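Local coordinates for protein phenylacetaldehyde dehydrogenase (Burkholderia cenocepacia, PDB 4O5H) that probably oxidises phenylacetaldehyde to phenylacetate with NAD+ as the oxidant, as a member of the aldehyde dehydrogenase family, at residues Ala192-Pro197 with Asp498-Ser503; Gly84-Ala89 with Pro197-Gly202; Met423-Asp426 with Thr430-Gln433. One frame throughout, in Å; residues are numbered along the deposited sequence. Where two conformers were deposited one is given.

How the contacts relate
Contacts 1 and 2 are neighbours on helix 187-201 and share P197; their centres lie about 11 Å apart. Contact 1 sets the C-terminal segment around Y500 against the helix, while contact 2 sets W86 against its C-terminal end. They also touch directly: Y500 CD2 lies 3.7 Å from A198 CA, and T501 CG2 lies 3.8 Å from T201 CG2. Contact 3 joins strand 419-425 of the seven-stranded sheet to helix 428-436, its centre about 38 Å from that of contact 1 and about 49 Å from that of contact 2, on the opposite side of the chain's centre from the latter. The sodium ion is bound by V51, D119 and D212, none of which belongs to any of the three contacts.

Contact 1. Residues Ala192-Pro197 with Asp498-Ser503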
loop_
_atom_site.group_PDB
_atom_site.type_symbol
_atom_site.label_atom_id
_atom_site.label_comp_id
_atom_site.label_asym_id
_atom_site.label_seq_id
_atom_site.Cartn_x
_atom_site.Cartn_y
_atom_site.Cartn_z
ATOM N N ALA A 192 17.903 -7.794 -6.515
ATOM C CA ALA A 192 17.256 -9.101 -6.452
ATOM C C ALA A 192 15.936 -9.034 -5.693
ATOM O O ALA A 192 14.924 -9.602 -6.137
ATOM C CB ALA A 192 18.173 -10.121 -5.823
ATOM N N TRP A 193 15.933 -8.348 -4.555
ATOM C CA TRP A 193 14.704 -8.236 -3.786
ATOM C C TRP A 193 13.561 -7.610 -4.594
ATOM O O TRP A 193 12.426 -7.988 -4.401
ATOM C CB TRP A 193 14.904 -7.397 -2.562
ATOM C CG TRP A 193 15.667 -8.052 -1.512
ATOM C CD1 TRP A 193 16.292 -9.252 -1.552
ATOM C CD2 TRP A 193 15.932 -7.509 -0.248
ATOM N NE1 TRP A 193 16.934 -9.488 -0.380
ATOM C CE2 TRP A 193 16.705 -8.437 0.452
ATOM C CE3 TRP A 193 15.504 -6.344 0.406
ATOM C CZ2 TRP A 193 17.111 -8.229 1.767
ATOM C CZ3 TRP A 193 15.890 -6.130 1.719
ATOM C CH2 TRP A 193 16.712 -7.069 2.378
ATOM N N LYS A 194 13.851 -6.678 -5.476
ATOM C CA LYS A 194 12.792 -6.025 -6.265
ATOM C C LYS A 194 12.449 -6.825 -7.495
ATOM O O LYS A 194 11.308 -6.854 -7.923
ATOM C CB LYS A 194 13.221 -4.653 -6.767
ATOM C CG LYS A 194 13.715 -3.670 -5.731
ATOM C CD LYS A 194 12.669 -3.254 -4.766
ATOM C CE LYS A 194 13.049 -1.934 -4.106
ATOM N NZ LYS A 194 12.513 -1.935 -2.722
ATOM N N ILE A 195 13.442 -7.390 -8.144
ATOM C CA ILE A 195 13.205 -8.055 -9.437
ATOM C C ILE A 195 12.577 -9.450 -9.238
ATOM O O ILE A 195 11.698 -9.828 -9.985
ATOM C CB ILE A 195 14.530 -8.179 -10.234
ATOM C CG1 ILE A 195 15.018 -6.792 -10.652
ATOM C CG2 ILE A 195 14.368 -9.066 -11.469
ATOM C CD1 ILE A 195 16.431 -6.814 -11.220
ATOM N N ALA A 196 13.054 -10.209 -8.236
ATOM C CA ALA A 196 12.650 -11.614 -8.136
ATOM C C ALA A 196 11.128 -11.803 -7.968
ATOM O O ALA A 196 10.531 -12.594 -8.673
ATOM C CB ALA A 196 13.433 -12.364 -7.089
ATOM N N PRO A 197 10.494 -11.030 -7.089
ATOM C CA PRO A 197 9.060 -11.224 -6.931
ATOM C C PRO A 197 8.290 -10.806 -8.160
ATOM O O PRO A 197 7.228 -11.366 -8.442
ATOM C CB PRO A 197 8.684 -10.328 -5.747
ATOM C CG PRO A 197 9.947 -9.895 -5.115
ATOM C CD PRO A 197 11.065 -10.128 -6.088
ATOM N N ASP A 498 2.355 -11.477 -2.731
ATOM C CA ASP A 498 1.011 -10.893 -2.778
ATOM C C ASP A 498 1.041 -9.420 -3.164
ATOM O O ASP A 498 0.137 -8.926 -3.808
ATOM C CB ASP A 498 0.259 -11.087 -1.441
ATOM C CG ASP A 498 -0.042 -12.575 -1.129
ATOM O OD1 ASP A 498 -0.186 -13.414 -2.060
ATOM O OD2 ASP A 498 -0.116 -12.899 0.090
ATOM N N GLN A 499 2.075 -8.704 -2.762
ATOM C CA GLN A 499 2.184 -7.288 -3.089
ATOM C C GLN A 499 2.609 -6.985 -4.522
ATOM O O GLN A 499 2.612 -5.830 -4.921
ATOM C CB GLN A 499 3.111 -6.609 -2.074
ATOM C CG GLN A 499 2.488 -6.679 -0.662
ATOM C CD GLN A 499 3.271 -5.905 0.406
ATOM O OE1 GLN A 499 4.072 -5.022 0.070
ATOM N NE2 GLN A 499 3.040 -6.244 1.687
ATOM N N TYR A 500 3.000 -8.000 -5.284
ATOM C CA TYR A 500 3.254 -7.832 -6.731
ATOM C C TYR A 500 2.090 -8.390 -7.567
ATOM O O TYR A 500 2.196 -8.518 -8.788
ATOM C CB TYR A 500 4.560 -8.499 -7.134
ATOM C CG TYR A 500 5.791 -7.660 -6.851
ATOM C CD1 TYR A 500 6.248 -7.469 -5.555
ATOM C CD2 TYR A 500 6.501 -7.084 -7.879
ATOM C CE1 TYR A 500 7.377 -6.692 -5.286
ATOM C CE2 TYR A 500 7.650 -6.319 -7.627
ATOM C CZ TYR A 500 8.071 -6.127 -6.316
ATOM O OH TYR A 500 9.196 -5.366 -6.087
ATOM N N THR A 501 0.987 -8.740 -6.893
ATOM C CA THR A 501 -0.221 -9.118 -7.564
ATOM C C THR A 501 -1.349 -8.134 -7.263
ATOM O O THR A 501 -1.288 -7.388 -6.305
ATOM C CB THR A 501 -0.710 -10.512 -7.174
ATOM O OG1 THR A 501 -1.109 -10.521 -5.813
ATOM C CG2 THR A 501 0.343 -11.552 -7.430
ATOM N N GLU A 502 -2.345 -8.136 -8.153
ATOM C CA GLU A 502 -3.558 -7.362 -8.019
ATOM C C GLU A 502 -4.704 -8.382 -8.026
ATOM O O GLU A 502 -4.751 -9.268 -8.871
ATOM C CB GLU A 502 -3.678 -6.383 -9.190
ATOM C CG GLU A 502 -4.819 -5.371 -9.064
ATOM C CD GLU A 502 -4.515 -4.178 -8.213
ATOM O OE1 GLU A 502 -3.328 -3.798 -8.125
ATOM O OE2 GLU A 502 -5.475 -3.547 -7.699
ATOM N N SER A 503 -5.580 -8.305 -7.026
ATOM C CA SER A 503 -6.620 -9.290 -6.851
ATOM C C SER A 503 -7.840 -8.901 -7.694
ATOM O O SER A 503 -8.266 -7.735 -7.699
ATOM C CB SER A 503 -6.996 -9.361 -5.371
ATOM O OG SER A 503 -7.910 -10.400 -5.104
#
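P197 and Y500 have the nearest CA atoms, 6.7 Å apart. P197 sits inside helix 187-201, where its nitrogen, lacking a hydrogen, makes no bond to the preceding turn and the helix kinks. Y500 is the joint between helix 493-499 and strand 501-509. This turn is held by D498 O, which accepts from both T501 N and T501 OG1, the latter at 2.8 Å; the two donors approach from the same face of the carbonyl plane. The Y500 ring reaches back to the helix. P197 CB lies over one face, 3.9 Å from the ring centroid and 18° off the normal, a CH-pi contact offset toward the CD1-CE1 rim, with CB 3.8 Å from Y500 CD1. The phenol end runs on to K194, where Y500 OH comes within 3.2 Å of K194 O and 4.1 Å of K194 CB. The lysine chain, with CG anti to the carbonyl carbon and bends at chi2 and chi4, leads away from Y500 and carries NZ to a salt bridge with E491 and a hydrogen bond to T260 OG1. A198, T201 and V178 also pack on Y500. Helix 187-201 is the crossover of a beta-alpha-beta unit between parallel strands 166-181 and 204-208, consistent with the Rossmann-like NAD-binding domain of aldehyde dehydrogenases; the antiparallel pairing of 501-509 with 166-181 probably belongs to their oligomerisation part.

Contact 2. Residues Gly84-Ala89 with Pro197-Gly202; sequences GPWRTA and PALATG
The indole of W86 meets helix 187-201 with its rim: L199 O lies at the edge, near the ring plane, 3.4 Å from W86 CZ2. G202 O approaches the pyrrole side obliquely, 3.3 Å from W86 NE1; W86 NE1 hydrogen-bonds to C203 O, the next residue. With chi1 at -167°, CG is anti to the backbone N, and the ring extends from the short, weakly bonded helical turn 85-88 to the end of the longer helix. L199 CD2 adds a looser apolar contact at 4.2 Å from W86 CZ2. R94, L97, V233 and T204 also touch the indole, making it a buried junction between several parts of the chain. G202 closes the helix in a Schellman motif with positive phi (96°), its N bonded back to L199 O at 3.3 Å and weakly to A198 O. A water lies 2.7 Å from G202 O and, at a longer distance, near W86 O; it can bridge the two backbones, though it has other acceptors in reach. An indole in largely apolar packing thus has its one polar atom, NE1, met by backbone oxygens, while the helix end may add to the negative character of L199 O beside CZ2.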
loop_
_atom_site.group_PDB
_atom_site.type_symbol
_atom_site.label_atom_id
_atom_site.label_comp_id
_atom_site.label_asym_id
_atom_site.label_seq_id
_atom_site.Cartn_x
_atom_site.Cartn_y
_atom_site.Cartn_z
ATOM N N GLY A 84 4.365 -9.542 -25.469
ATOM C CA GLY A 84 5.372 -10.568 -25.762
ATOM C C GLY A 84 5.061 -12.016 -25.309
ATOM O O GLY A 84 4.045 -12.278 -24.658
ATOM N N PRO A 85 5.992 -12.957 -25.575
ATOM C CA PRO A 85 5.956 -14.298 -24.953
ATOM C C PRO A 85 5.891 -14.355 -23.422
ATOM O O PRO A 85 5.372 -15.339 -22.874
ATOM C CB PRO A 85 7.263 -14.962 -25.399
ATOM C CG PRO A 85 8.082 -13.916 -26.064
ATOM C CD PRO A 85 7.175 -12.775 -26.442
ATOM N N TRP A 86 6.377 -13.331 -22.741
ATOM C CA TRP A 86 6.257 -13.303 -21.275
ATOM C C TRP A 86 4.809 -13.297 -20.843
ATOM O O TRP A 86 4.466 -13.895 -19.814
ATOM C CB TRP A 86 6.959 -12.105 -20.685
ATOM C CG TRP A 86 7.157 -12.136 -19.191
ATOM C CD1 TRP A 86 6.668 -11.225 -18.301
ATOM C CD2 TRP A 86 7.959 -13.037 -18.436
ATOM N NE1 TRP A 86 7.074 -11.518 -17.044
ATOM C CE2 TRP A 86 7.881 -12.623 -17.077
ATOM C CE3 TRP A 86 8.731 -14.168 -18.751
ATOM C CZ2 TRP A 86 8.529 -13.292 -16.051
ATOM C CZ3 TRP A 86 9.395 -14.826 -17.713
ATOM C CH2 TRP A 86 9.262 -14.386 -16.375
ATOM N N ARG A 87 3.948 -12.674 -21.639
ATOM C CA ARG A 87 2.521 -12.656 -21.315
ATOM C C ARG A 87 1.903 -14.047 -21.265
ATOM O O ARG A 87 1.114 -14.312 -20.404
ATOM C CB ARG A 87 1.735 -11.800 -22.273
ATOM C CG ARG A 87 0.261 -11.656 -21.913
ATOM C CD ARG A 87 -0.424 -10.621 -22.800
ATOM N NE ARG A 87 -1.792 -10.322 -22.330
ATOM C CZ ARG A 87 -2.115 -9.465 -21.352
ATOM N NH1 ARG A 87 -1.188 -8.778 -20.656
ATOM N NH2 ARG A 87 -3.409 -9.286 -21.063
ATOM N N THR A 88 2.307 -14.935 -22.137
ATOM C CA THR A 88 1.702 -16.259 -22.183
ATOM C C THR A 88 2.590 -17.369 -21.616
ATOM O O THR A 88 2.274 -18.529 -21.723
ATOM C CB THR A 88 1.378 -16.600 -23.618
ATOM O OG1 THR A 88 2.561 -16.435 -24.411
ATOM C CG2 THR A 88 0.326 -15.652 -24.143
ATOM N N ALA A 89 3.708 -17.006 -21.022
ATOM C CA ALA A 89 4.586 -17.975 -20.408
ATOM C C ALA A 89 3.814 -18.761 -19.307
ATOM O O ALA A 89 2.976 -18.211 -18.597
ATOM C CB ALA A 89 5.773 -17.267 -19.800
ATOM N N PRO A 197 10.494 -11.030 -7.089
ATOM C CA PRO A 197 9.060 -11.224 -6.931
ATOM C C PRO A 197 8.290 -10.806 -8.160
ATOM O O PRO A 197 7.228 -11.366 -8.442
ATOM C CB PRO A 197 8.684 -10.328 -5.747
ATOM C CG PRO A 197 9.947 -9.895 -5.115
ATOM C CD PRO A 197 11.065 -10.128 -6.088
ATOM N N ALA A 198 8.809 -9.831 -8.880
ATOM C CA ALA A 198 8.226 -9.412 -10.155
ATOM C C ALA A 198 8.251 -10.508 -11.189
ATOM O O ALA A 198 7.242 -10.802 -11.820
ATOM C CB ALA A 198 8.955 -8.194 -10.681
ATOM N N LEU A 199 9.376 -11.169 -11.337
ATOM C CA LEU A 199 9.472 -12.252 -12.266
ATOM C C LEU A 199 8.580 -13.425 -11.898
ATOM O O LEU A 199 7.951 -14.044 -12.772
ATOM C CB LEU A 199 10.916 -12.700 -12.402
ATOM C CG LEU A 199 11.918 -11.626 -12.861
ATOM C CD1 LEU A 199 13.313 -12.191 -12.956
ATOM C CD2 LEU A 199 11.523 -11.073 -14.211
ATOM N N ALA A 200 8.521 -13.730 -10.614
ATOM C CA ALA A 200 7.731 -14.872 -10.135
ATOM C C ALA A 200 6.252 -14.684 -10.411
ATOM O O ALA A 200 5.576 -15.633 -10.708
ATOM C CB ALA A 200 7.949 -15.048 -8.630
ATOM N N THR A 201 5.765 -13.437 -10.309
ATOM C CA THR A 201 4.366 -13.141 -10.517
ATOM C C THR A 201 3.990 -12.824 -11.966
ATOM O O THR A 201 2.783 -12.692 -12.291
ATOM C CB THR A 201 3.910 -11.947 -9.659
ATOM O OG1 THR A 201 4.751 -10.818 -9.910
ATOM C CG2 THR A 201 4.001 -12.300 -8.204
ATOM N N GLY A 202 4.974 -12.651 -12.827
ATOM C CA GLY A 202 4.670 -12.347 -14.239
ATOM C C GLY A 202 4.692 -10.862 -14.563
ATOM O O GLY A 202 4.278 -10.454 -15.640
HETATM O O HOH W 1 3.025 -12.010 -17.485
#

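Contact 3. Residues Met423-Asp426 with Thr430-Gln433; sequences MPFD and TAVQ
A431 CB sits squarely over one face of the F425 ring, 3.6 Å from its centroid and only 5° off the normal. This CH-pi contact joins strand 419-425 to helix 428-436, the first two elements of a strand-helix-strand crossover that continues into strand 443-447. The connection passes over strands 320-326 and 288-292, so its two strands are parallel but not adjacent in the seven-stranded sheet, consistent with the catalytic domain of aldehyde dehydrogenases. The methyl is nearly centred, with F425 CD1 the closest ring carbon at 3.7 Å and CE2 the farthest at 4.0 Å. F425 places its ring there by taking the chi1 of 70° that sets CG between the backbone N and the carbonyl carbon. The CA atoms of F425 and A431 are 6.0 Å apart, and only D426 and D427 separate strand 419-425 from helix 428-436. One residue earlier on the helix, T430 CG2 closes loosely on F425 CB at 4.4 Å, while its OG1 hydrogen-bonds to D427 OD1, just before the helix. In the next shell, H326 meets F425 edge-to-face, and L293 and Y324 also touch its side chain. Backbone hydrogen bonds of F425 with I325 and S327, and of M423 with A323 and I325, hold the strand against its parallel neighbour 320-326. At the strand's end the tie passes to side chains: D426 OD1 is hydrogen-bonded to S327 OG.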
loop_
_atom_site.group_PDB
_atom_site.type_symbol
_atom_site.label_atom_id
_atom_site.label_comp_id
_atom_site.label_asym_id
_atom_site.label_seq_id
_atom_site.Cartn_x
_atom_site.Cartn_y
_atom_site.Cartn_z
ATOM N N MET A 423 22.934 4.855 25.563
ATOM C CA MET A 423 22.377 5.431 26.807
ATOM C C MET A 423 21.837 4.355 27.738
ATOM O O MET A 423 21.409 3.302 27.279
ATOM C CB MET A 423 21.234 6.392 26.450
ATOM C CG MET A 423 21.695 7.687 25.763
ATOM S SD MET A 423 20.458 8.383 24.622
ATOM C CE MET A 423 20.675 7.297 23.234
ATOM N N PRO A 424 21.817 4.637 29.052
ATOM C CA PRO A 424 21.289 3.727 30.036
ATOM C C PRO A 424 19.786 3.848 30.233
ATOM O O PRO A 424 19.191 4.840 29.863
ATOM C CB PRO A 424 22.025 4.154 31.311
ATOM C CG PRO A 424 22.196 5.641 31.146
ATOM C CD PRO A 424 22.445 5.828 29.672
ATOM N N PHE A 425 19.181 2.815 30.808
ATOM C CA PHE A 425 17.827 2.885 31.316
ATOM C C PHE A 425 17.722 2.061 32.573
ATOM O O PHE A 425 18.457 1.095 32.750
ATOM C CB PHE A 425 16.800 2.396 30.297
ATOM C CG PHE A 425 16.840 0.913 30.044
ATOM C CD1 PHE A 425 16.062 0.049 30.787
ATOM C CD2 PHE A 425 17.597 0.390 28.979
ATOM C CE1 PHE A 425 16.092 -1.309 30.554
ATOM C CE2 PHE A 425 17.611 -0.976 28.718
ATOM C CZ PHE A 425 16.879 -1.826 29.524
ATOM N N ASP A 426 16.773 2.439 33.437
ATOM C CA ASP A 426 16.579 1.756 34.732
ATOM C C ASP A 426 15.477 0.752 34.733
ATOM O O ASP A 426 15.515 -0.148 35.527
ATOM C CB ASP A 426 16.310 2.774 35.836
ATOM C CG ASP A 426 17.524 3.615 36.138
ATOM O OD1 ASP A 426 18.667 3.127 35.929
ATOM O OD2 ASP A 426 17.338 4.780 36.531
ATOM N N THR A 430 10.684 2.384 30.663
ATOM C CA THR A 430 11.475 3.485 30.142
ATOM C C THR A 430 12.172 3.111 28.852
ATOM O O THR A 430 12.243 3.913 27.945
ATOM C CB THR A 430 12.490 3.954 31.182
ATOM O OG1 THR A 430 11.770 4.425 32.312
ATOM C CG2 THR A 430 13.315 5.114 30.662
ATOM N N ALA A 431 12.677 1.877 28.773
ATOM C CA ALA A 431 13.333 1.398 27.570
ATOM C C ALA A 431 12.347 1.422 26.400
ATOM O O ALA A 431 12.709 1.836 25.304
ATOM C CB ALA A 431 13.861 -0.020 27.767
ATOM N N VAL A 432 11.101 1.032 26.665
ATOM C CA VAL A 432 10.058 1.069 25.644
ATOM C C VAL A 432 9.786 2.505 25.190
ATOM O O VAL A 432 9.738 2.764 23.980
ATOM C CB VAL A 432 8.754 0.427 26.123
ATOM C CG1 VAL A 432 7.586 0.713 25.158
ATOM C CG2 VAL A 432 8.942 -1.073 26.275
ATOM N N GLN A 433 9.622 3.429 26.140
ATOM C CA GLN A 433 9.401 4.821 25.795
ATOM C C GLN A 433 10.564 5.362 24.915
ATOM O O GLN A 433 10.323 6.002 23.887
ATOM C CB GLN A 433 9.178 5.663 27.036
ATOM C CG GLN A 433 8.904 7.126 26.761
ATOM C CD GLN A 433 10.161 7.995 26.825
ATOM O OE1 GLN A 433 11.058 7.856 27.707
ATOM N NE2 GLN A 433 10.243 8.901 25.871
#